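Uncharacterized peroxidase-related protein (Silicibacter sp., PDB 2PFX) is of unknown function but, as a peroxidase-related member of the AhpD-like carboxymuconolactone decarboxylase family, probably acts as an oxidoreductase. Local coordinates at residues A[9-14]-A[176-181]. Numbering follows the deposited sequence.
Sequences TALDLP and SATAMM
Ala10 N donates to Thr178 O at the Schellman-capped end of helix 155-178 in this all-helical AhpD-like chain. The bond from Ala10 N to Thr178 O is 2.9 Å long and nearly straight, 164° at the hydrogen. The C=O of Thr178 points almost directly at the donor, with a C=O...N angle of 170°. Thr9 packs beside the same carbonyl, its CB 3.3 Å from Thr178 O. On the other side of the bond the methyls of Ala10 and Ala179 meet, CB to CB at 3.7 Å. Ala179, with positive phi, is the first residue to leave helical backbone angles.

Thr9 CG2 lies anti to its own carbonyl carbon and fills the corner between Thr178 and selenomethionine Met180. Thr9 CG2 lies 3.7 Å from Thr178 OG1. Met180 CG is 4.0 Å from Thr9 CG2. Thr178 OG1 itself is hydrogen-bonded back to Val174 O, within the helix. Further along, Leu11 CD1 touches Thr178 CG2 at 3.9 Å, the two side chains crossing at about a right angle.

A backbone hydrogen bond between Pro8 and Met181 continues the contact just before Thr9. Ala43 of helix 39-44 packs against both Thr9 and Met180. Arg145 of a second subunit packs on Ala10 and Leu11, and its NH1 donates a hydrogen bond to Ala177 O, so the junction of the N-terminal loop with the helix end also lies at a subunit interface. Thr9 and Leu11 form an ST turn: chi1 of 72° places Thr9 OG1 between the backbone N and the carbonyl carbon, where it accepts from Leu11 N at 3.0 Å.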
loop_
_atom_site.group_PDB
_atom_site.type_symbol
_atom_site.label_atom_id
_atom_site.label_comp_id
_atom_site.label_asym_id
_atom_site.label_seq_id
_atom_site.Cartn_x
_atom_site.Cartn_y
_atom_site.Cartn_z
ATOM N N THR A 9 -9.728 -24.206 15.928
ATOM C CA THR A 9 -9.442 -23.651 14.609
ATOM C C THR A 9 -10.360 -24.301 13.570
ATOM O O THR A 9 -11.129 -25.193 13.923
ATOM C CB THR A 9 -7.990 -23.850 14.149
ATOM O OG1 THR A 9 -7.762 -25.221 13.814
ATOM C CG2 THR A 9 -7.014 -23.548 15.287
ATOM N N ALA A 10 -10.247 -23.863 12.331
ATOM C CA ALA A 10 -10.975 -24.508 11.243
ATOM C C ALA A 10 -10.240 -25.735 10.704
ATOM O O ALA A 10 -10.710 -26.381 9.753
ATOM C CB ALA A 10 -11.226 -23.527 10.098
ATOM N N LEU A 11 -9.085 -26.075 11.260
ATOM C CA LEU A 11 -8.346 -27.251 10.833
ATOM C C LEU A 11 -8.775 -28.511 11.555
ATOM O O LEU A 11 -9.045 -28.509 12.749
ATOM C CB LEU A 11 -6.833 -27.041 11.063
ATOM C CG LEU A 11 -6.216 -25.918 10.221
ATOM C CD1 LEU A 11 -4.712 -25.926 10.401
ATOM C CD2 LEU A 11 -6.550 -26.003 8.735
ATOM N N ASP A 12 -8.820 -29.629 10.838
ATOM C CA ASP A 12 -9.102 -30.887 11.540
ATOM C C ASP A 12 -7.778 -31.370 12.103
ATOM O O ASP A 12 -6.977 -32.034 11.449
ATOM C CB ASP A 12 -9.755 -31.851 10.567
ATOM C CG ASP A 12 -9.866 -33.272 11.092
ATOM O OD1 ASP A 12 -10.167 -33.478 12.282
ATOM O OD2 ASP A 12 -9.640 -34.211 10.294
ATOM N N LEU A 13 -7.507 -30.970 13.341
ATOM C CA LEU A 13 -6.262 -31.328 13.992
ATOM C C LEU A 13 -6.605 -31.822 15.405
ATOM O O LEU A 13 -6.363 -31.045 16.338
ATOM C CB LEU A 13 -5.241 -30.192 14.004
ATOM C CG LEU A 13 -4.089 -30.296 13.002
ATOM C CD1 LEU A 13 -3.206 -29.066 13.035
ATOM C CD2 LEU A 13 -3.220 -31.528 13.251
ATOM N N PRO A 14 -7.134 -33.032 15.513
ATOM C CA PRO A 14 -7.550 -33.583 16.812
ATOM C C PRO A 14 -6.422 -33.638 17.852
ATOM O O PRO A 14 -5.279 -33.813 17.431
ATOM C CB PRO A 14 -7.992 -35.012 16.476
ATOM C CG PRO A 14 -7.372 -35.326 15.154
ATOM C CD PRO A 14 -7.405 -34.008 14.431
ATOM N N SER A 176 -4.906 -16.168 12.366
ATOM C CA SER A 176 -5.772 -15.752 11.262
ATOM C C SER A 176 -5.728 -16.793 10.149
ATOM O O SER A 176 -6.741 -17.101 9.536
ATOM C CB SER A 176 -5.395 -14.364 10.753
ATOM O OG SER A 176 -5.748 -13.376 11.700
ATOM N N ALA A 177 -4.573 -17.371 9.872
ATOM C CA ALA A 177 -4.530 -18.314 8.760
ATOM C C ALA A 177 -5.314 -19.586 9.056
ATOM O O ALA A 177 -5.759 -20.267 8.122
ATOM C CB ALA A 177 -3.086 -18.676 8.431
ATOM N N THR A 178 -5.462 -19.936 10.333
ATOM C CA THR A 178 -6.154 -21.182 10.657
ATOM C C THR A 178 -7.591 -20.992 11.128
ATOM O O THR A 178 -8.268 -21.954 11.507
ATOM C CB THR A 178 -5.376 -21.971 11.722
ATOM O OG1 THR A 178 -5.317 -21.248 12.958
ATOM C CG2 THR A 178 -3.947 -22.206 11.237
ATOM N N ALA A 179 -8.054 -19.746 11.111
ATOM C CA ALA A 179 -9.351 -19.360 11.618
ATOM C C ALA A 179 -9.500 -19.780 13.072
ATOM O O ALA A 179 -10.512 -20.339 13.497
ATOM C CB ALA A 179 -10.450 -19.937 10.747
HETATM N N MSE A 180 -8.470 -19.470 13.852
HETATM C CA MSE A 180 -8.462 -19.747 15.284
HETATM C C MSE A 180 -9.473 -18.875 16.005
HETATM O O MSE A 180 -9.518 -17.651 15.846
HETATM C CB MSE A 180 -7.070 -19.515 15.869
HETATM C CG MSE A 180 -6.917 -20.042 17.280
HETATM SE SE MSE A 180 -5.173 -19.638 17.942
HETATM C CE MSE A 180 -4.253 -20.933 16.870
HETATM N N MSE A 181 -10.315 -19.517 16.821
HETATM C CA MSE A 181 -11.396 -18.751 17.440
HETATM C C MSE A 181 -11.154 -18.456 18.899
HETATM O O MSE A 181 -10.825 -19.353 19.685
HETATM C CB MSE A 181 -12.687 -19.562 17.264
HETATM C CG MSE A 181 -13.280 -19.448 15.873
HETATM SE SE MSE A 181 -13.741 -17.660 15.338
HETATM C CE MSE A 181 -15.164 -17.552 16.653
#